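Beta-lactamase-like protein (Novosphingobium pentaromativorans US6-1, PDB 6AUF) probably hydrolyses beta-lactam antibiotics, as a metallo-beta-lactamase of the B3 type that holds two zinc ions. Local coordinates at residues W54-C59 with A88-L93; I64-D69 with G173-T178. All coordinates share one frame; numbering follows the deposited sequence.

Followed from the N terminus, the chain gives W54-C59 and then I64-D69, which lie on neighbouring antiparallel strands of the seven-stranded sheet. Interaction 1 closes the first loop when the chain returns at A88-L93, on helix 83-91 and the residues after it, 28 residues later. Interaction 2 closes a much longer one, 103 residues, when G173-T178 in the five-stranded sheet comes up against I64-D69. The segments alternate along the sequence, so the two loops cross. Interaction 1 ties the region around strand 53-55 to helix 83-91, interaction 2 ties strand 64-66 to the other sheet. They are joined directly by W54 N to L65 O (2.8 Å) and by I90 CD1 packing on L65 CD2.

Interaction 1 (W54-C59 with A88-L93); sequences WYVGTC and ANIRKL
V56 forms the apolar centre, its CG1 meeting the end of I90 at CD1 (3.5 Å). Although I90's first side-chain bond does not aim at 54-59, its CD1 comes within 3.8 Å of V56 CB and of both its methyls. L93 adds a second contact, with CD2 4.1 Å from V56 CG1. The same CD2 approaches the W54 indole obliquely, nearest to CE3 at 3.3 Å, and also lies by CB, CG and CD2 of that residue. F95 and H48 meet the W54 ring from outside the segments, and T67 OG1 bonds its NE1. This is a helix-on-sheet layer of the metallo-beta-lactamase fold: helix 83-91 lies against the strand 53-55 region, and L65 of strand 64-66 touches V56. At its side-chain position G57 is about 13 Å from a bound zinc ion, so the contact does not touch the metal site.

Beyond V56, N89 begins the polar edge. Its CB sits 3.8 Å from V56 CB, and its CG is anti to the carbonyl carbon (chi1 -73°), which turns the amide toward the V56 and G57 carbonyls. N89 ND2 donates to V56 O at 2.9 Å with an N-H...O angle of 158°. The acceptor is close to the plane of the amide, but the donor stands above the V56 carbonyl plane, 75° out of it. G57 O is also near N89 ND2 (3.0 Å), yet the angle is too poor for a bond, while A44 O takes a weak one. Farther along, Y55 OH donates to T58 O nearly in line with its C=O, a bond within 54-59.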
loop_
_atom_site.group_PDB
_atom_site.type_symbol
_atom_site.label_atom_id
_atom_site.label_comp_id
_atom_site.label_asym_id
_atom_site.label_seq_id
_atom_site.Cartn_x
_atom_site.Cartn_y
_atom_site.Cartn_z
ATOM N N TRP A 54 11.394 -6.721 0.241
ATOM C CA TRP A 54 10.880 -8.004 0.682
ATOM C C TRP A 54 9.375 -7.936 0.906
ATOM O O TRP A 54 8.864 -6.953 1.455
ATOM C CB TRP A 54 11.564 -8.410 1.981
ATOM C CG TRP A 54 13.069 -8.351 1.925
ATOM C CD1 TRP A 54 13.858 -7.298 2.256
ATOM C CD2 TRP A 54 13.952 -9.408 1.527
ATOM N NE1 TRP A 54 15.183 -7.624 2.085
ATOM C CE2 TRP A 54 15.267 -8.915 1.642
ATOM C CE3 TRP A 54 13.755 -10.727 1.097
ATOM C CZ2 TRP A 54 16.377 -9.687 1.340
ATOM C CZ3 TRP A 54 14.859 -11.490 0.790
ATOM C CH2 TRP A 54 16.154 -10.969 0.909
ATOM N N TYR A 55 8.670 -8.987 0.490
ATOM C CA TYR A 55 7.281 -9.166 0.894
ATOM C C TYR A 55 7.252 -9.850 2.252
ATOM O O TYR A 55 7.877 -10.896 2.439
ATOM C CB TYR A 55 6.505 -9.996 -0.128
ATOM C CG TYR A 55 5.011 -10.009 0.117
ATOM C CD1 TYR A 55 4.420 -10.951 0.961
ATOM C CD2 TYR A 55 4.186 -9.067 -0.493
ATOM C CE1 TYR A 55 3.046 -10.959 1.177
ATOM C CE2 TYR A 55 2.818 -9.062 -0.281
ATOM C CZ TYR A 55 2.256 -10.000 0.547
ATOM O OH TYR A 55 0.898 -9.966 0.736
ATOM N N VAL A 56 6.537 -9.256 3.202
ATOM C CA VAL A 56 6.510 -9.755 4.570
ATOM C C VAL A 56 5.087 -9.696 5.094
ATOM O O VAL A 56 4.853 -9.821 6.301
ATOM C CB VAL A 56 7.461 -8.952 5.476
ATOM C CG1 VAL A 56 8.908 -9.342 5.217
ATOM C CG2 VAL A 56 7.256 -7.456 5.249
ATOM N N GLY A 57 4.131 -9.492 4.192
ATOM C CA GLY A 57 2.734 -9.407 4.558
ATOM C C GLY A 57 2.093 -10.775 4.654
ATOM O O GLY A 57 2.764 -11.808 4.742
ATOM N N THR A 58 0.759 -10.772 4.640
ATOM C CA THR A 58 -0.050 -11.977 4.675
ATOM C C THR A 58 -0.448 -12.381 3.263
ATOM O O THR A 58 -0.073 -11.743 2.273
ATOM C CB THR A 58 -1.309 -11.775 5.515
ATOM O OG1 THR A 58 -2.248 -11.005 4.757
ATOM C CG2 THR A 58 -0.987 -11.055 6.805
ATOM N N CYS A 59 -1.238 -13.461 3.183
ATOM C CA CYS A 59 -1.761 -13.946 1.910
ATOM C C CYS A 59 -2.704 -12.949 1.242
ATOM O O CYS A 59 -2.847 -12.977 0.014
ATOM C CB CYS A 59 -2.485 -15.280 2.117
ATOM S SG CYS A 59 -1.406 -16.761 2.240
ATOM N N ALA A 88 6.970 -11.771 12.510
ATOM C CA ALA A 88 7.635 -13.055 12.324
ATOM C C ALA A 88 8.242 -13.156 10.931
ATOM O O ALA A 88 9.333 -13.719 10.763
ATOM C CB ALA A 88 6.658 -14.207 12.577
ATOM N N ASN A 89 7.554 -12.608 9.922
ATOM C CA ASN A 89 8.092 -12.662 8.568
ATOM C C ASN A 89 9.397 -11.888 8.468
ATOM O O ASN A 89 10.271 -12.242 7.669
ATOM C CB ASN A 89 7.068 -12.134 7.565
ATOM C CG ASN A 89 5.916 -13.099 7.347
ATOM O OD1 ASN A 89 5.954 -14.235 7.811
ATOM N ND2 ASN A 89 4.893 -12.654 6.625
ATOM N N ILE A 90 9.551 -10.845 9.281
ATOM C CA ILE A 90 10.817 -10.123 9.343
ATOM C C ILE A 90 11.926 -11.044 9.844
ATOM O O ILE A 90 12.931 -11.275 9.159
ATOM C CB ILE A 90 10.674 -8.881 10.238
ATOM C CG1 ILE A 90 9.557 -7.976 9.718
ATOM C CG2 ILE A 90 11.988 -8.131 10.322
ATOM C CD1 ILE A 90 9.658 -7.682 8.246
ATOM N N ARG A 91 11.757 -11.581 11.052
ATOM C CA ARG A 91 12.786 -12.426 11.635
ATOM C C ARG A 91 13.065 -13.625 10.741
ATOM O O ARG A 91 14.221 -13.923 10.421
ATOM C CB ARG A 91 12.346 -12.866 13.028
ATOM C CG ARG A 91 11.681 -11.753 13.814
ATOM C CD ARG A 91 11.052 -12.260 15.093
ATOM N NE ARG A 91 10.656 -11.161 15.965
ATOM C CZ ARG A 91 11.498 -10.482 16.738
ATOM N NH1 ARG A 91 12.793 -10.785 16.752
ATOM N NH2 ARG A 91 11.046 -9.495 17.500
ATOM N N LYS A 92 12.007 -14.311 10.305
ATOM C CA LYS A 92 12.173 -15.458 9.426
ATOM C C LYS A 92 13.024 -15.134 8.206
ATOM O O LYS A 92 13.486 -16.060 7.537
ATOM C CB LYS A 92 10.797 -15.984 9.004
ATOM C CG LYS A 92 9.999 -16.611 10.145
ATOM C CD LYS A 92 8.509 -16.309 10.004
ATOM C CE LYS A 92 7.679 -17.580 9.956
ATOM N NZ LYS A 92 7.779 -18.260 8.632
ATOM N N LEU A 93 13.250 -13.855 7.905
ATOM C CA LEU A 93 14.146 -13.441 6.834
ATOM C C LEU A 93 15.539 -13.093 7.335
ATOM O O LEU A 93 16.411 -12.756 6.524
ATOM C CB LEU A 93 13.552 -12.242 6.097
ATOM C CG LEU A 93 13.072 -12.472 4.666
ATOM C CD1 LEU A 93 12.099 -13.611 4.640
ATOM C CD2 LEU A 93 12.423 -11.202 4.101
#

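Interaction 2 (I64-D69 with G173-T178)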
loop_
_atom_site.group_PDB
_atom_site.type_symbol
_atom_site.label_atom_id
_atom_site.label_comp_id
_atom_site.label_asym_id
_atom_site.label_seq_id
_atom_site.Cartn_x
_atom_site.Cartn_y
_atom_site.Cartn_z
ATOM N N ILE A 64 5.517 -4.344 3.141
ATOM C CA ILE A 64 6.770 -4.248 2.396
ATOM C C ILE A 64 7.902 -3.853 3.332
ATOM O O ILE A 64 7.786 -2.878 4.081
ATOM C CB ILE A 64 6.658 -3.247 1.243
ATOM C CG1 ILE A 64 5.420 -3.573 0.391
ATOM C CG2 ILE A 64 7.950 -3.244 0.443
ATOM C CD1 ILE A 64 5.393 -4.987 -0.157
ATOM N N LEU A 65 8.998 -4.602 3.275
ATOM C CA LEU A 65 10.189 -4.327 4.064
ATOM C C LEU A 65 11.320 -3.938 3.127
ATOM O O LEU A 65 11.566 -4.615 2.123
ATOM C CB LEU A 65 10.598 -5.537 4.916
ATOM C CG LEU A 65 11.932 -5.376 5.653
ATOM C CD1 LEU A 65 11.872 -4.172 6.563
ATOM C CD2 LEU A 65 12.288 -6.613 6.437
ATOM N N VAL A 66 12.002 -2.848 3.455
ATOM C CA VAL A 66 13.047 -2.293 2.609
ATOM C C VAL A 66 14.275 -2.112 3.482
ATOM O O VAL A 66 14.241 -1.346 4.452
ATOM C CB VAL A 66 12.607 -0.970 1.957
ATOM C CG1 VAL A 66 13.764 -0.299 1.286
ATOM C CG2 VAL A 66 11.517 -1.232 0.936
ATOM N N THR A 67 15.343 -2.833 3.158
ATOM C CA THR A 67 16.437 -3.053 4.090
ATOM C C THR A 67 17.695 -2.278 3.705
ATOM O O THR A 67 18.010 -2.085 2.526
ATOM C CB THR A 67 16.755 -4.546 4.185
ATOM O OG1 THR A 67 16.714 -5.113 2.872
ATOM C CG2 THR A 67 15.740 -5.261 5.073
ATOM N N SER A 68 18.407 -1.829 4.736
ATOM C CA SER A 68 19.727 -1.249 4.596
ATOM C C SER A 68 20.518 -1.616 5.839
ATOM O O SER A 68 19.953 -2.037 6.850
ATOM C CB SER A 68 19.672 0.276 4.438
ATOM O OG SER A 68 19.565 0.918 5.703
ATOM N N ASP A 69 21.837 -1.447 5.764
ATOM C CA ASP A 69 22.630 -1.562 6.982
ATOM C C ASP A 69 22.262 -0.471 7.972
ATOM O O ASP A 69 22.338 -0.679 9.187
ATOM C CB ASP A 69 24.115 -1.498 6.646
ATOM C CG ASP A 69 24.492 -2.456 5.545
ATOM O OD1 ASP A 69 24.001 -3.609 5.579
ATOM O OD2 ASP A 69 25.258 -2.054 4.639
ATOM N N GLY A 173 19.621 6.519 5.862
ATOM C CA GLY A 173 20.906 6.270 5.233
ATOM C C GLY A 173 20.785 6.490 3.740
ATOM O O GLY A 173 20.193 7.472 3.280
ATOM N N ARG A 174 21.316 5.555 2.963
ATOM C CA ARG A 174 21.245 5.651 1.512
ATOM C C ARG A 174 19.888 5.234 0.962
ATOM O O ARG A 174 19.667 5.334 -0.249
ATOM C CB ARG A 174 22.358 4.812 0.891
ATOM C CG ARG A 174 23.719 5.140 1.481
ATOM C CD ARG A 174 24.495 3.895 1.858
ATOM N NE ARG A 174 24.981 3.189 0.673
ATOM C CZ ARG A 174 25.755 2.108 0.703
ATOM N NH1 ARG A 174 26.146 1.551 -0.433
ATOM N NH2 ARG A 174 26.140 1.580 1.861
ATOM N N LEU A 175 18.978 4.777 1.818
ATOM C CA LEU A 175 17.602 4.552 1.404
ATOM C C LEU A 175 16.919 5.875 1.086
ATOM O O LEU A 175 17.112 6.880 1.780
ATOM C CB LEU A 175 16.817 3.847 2.503
ATOM C CG LEU A 175 17.148 2.408 2.834
ATOM C CD1 LEU A 175 16.085 1.876 3.765
ATOM C CD2 LEU A 175 17.178 1.628 1.560
ATOM N N ALA A 176 16.101 5.864 0.038
ATOM C CA ALA A 176 15.312 7.037 -0.317
ATOM C C ALA A 176 13.999 6.532 -0.904
ATOM O O ALA A 176 13.950 6.149 -2.074
ATOM C CB ALA A 176 16.058 7.938 -1.294
ATOM N N LEU A 177 12.950 6.525 -0.084
ATOM C CA LEU A 177 11.601 6.207 -0.534
ATOM C C LEU A 177 10.840 7.511 -0.756
ATOM O O LEU A 177 10.664 8.310 0.173
ATOM C CB LEU A 177 10.876 5.316 0.473
ATOM C CG LEU A 177 11.359 3.866 0.634
ATOM C CD1 LEU A 177 12.554 3.743 1.592
ATOM C CD2 LEU A 177 10.205 2.986 1.107
ATOM N N THR A 178 10.392 7.733 -1.977
ATOM C CA THR A 178 9.779 9.002 -2.330
ATOM C C THR A 178 8.278 8.804 -2.575
ATOM O O THR A 178 7.865 7.887 -3.298
ATOM C CB THR A 178 10.537 9.617 -3.512
ATOM O OG1 THR A 178 9.627 10.172 -4.458
ATOM C CG2 THR A 178 11.429 8.559 -4.175
#
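Apolar contacts dominate: V66 of strand 64-66 and S68 just beyond it meet L175 and L177 of strand 175-181. The V66 and L175 side chains run past each other in opposite directions: V66 CG1 is 3.9 Å from L175 CD2, and also reaches L177 CD1 at 4.2 Å. V66 CG1 lies anti to the backbone N (chi1 170°), which carries this methyl to both leucines. L175 CG packs on S68 CB at 3.7 Å. Its methyls make van der Waals contacts with backbone carbonyls, CD1 lying 3.8 Å from V66 O and CD2 3.9 Å from T67 O.

Strand 64-66 lies in the seven-stranded sheet and 175-181 in the five-stranded one, facing each other as in the sandwich core of the metallo-beta-lactamase fold; consistent with this, S68 and L175, the nearest CA pair, are 7.0 Å apart. V73 and W194 continue that core: V73 touches L175 and L177, W194 touches V66 and L177.

Polar groups find their partners elsewhere. S68 OG bonds to G71 O, and T67 OG1, on a side chain turned from the contact, pairs with N52 O. As for charges, D69 OD2 and R174 NH2 stand 4.7 Å apart, opposite in sign but too distant for a salt bridge.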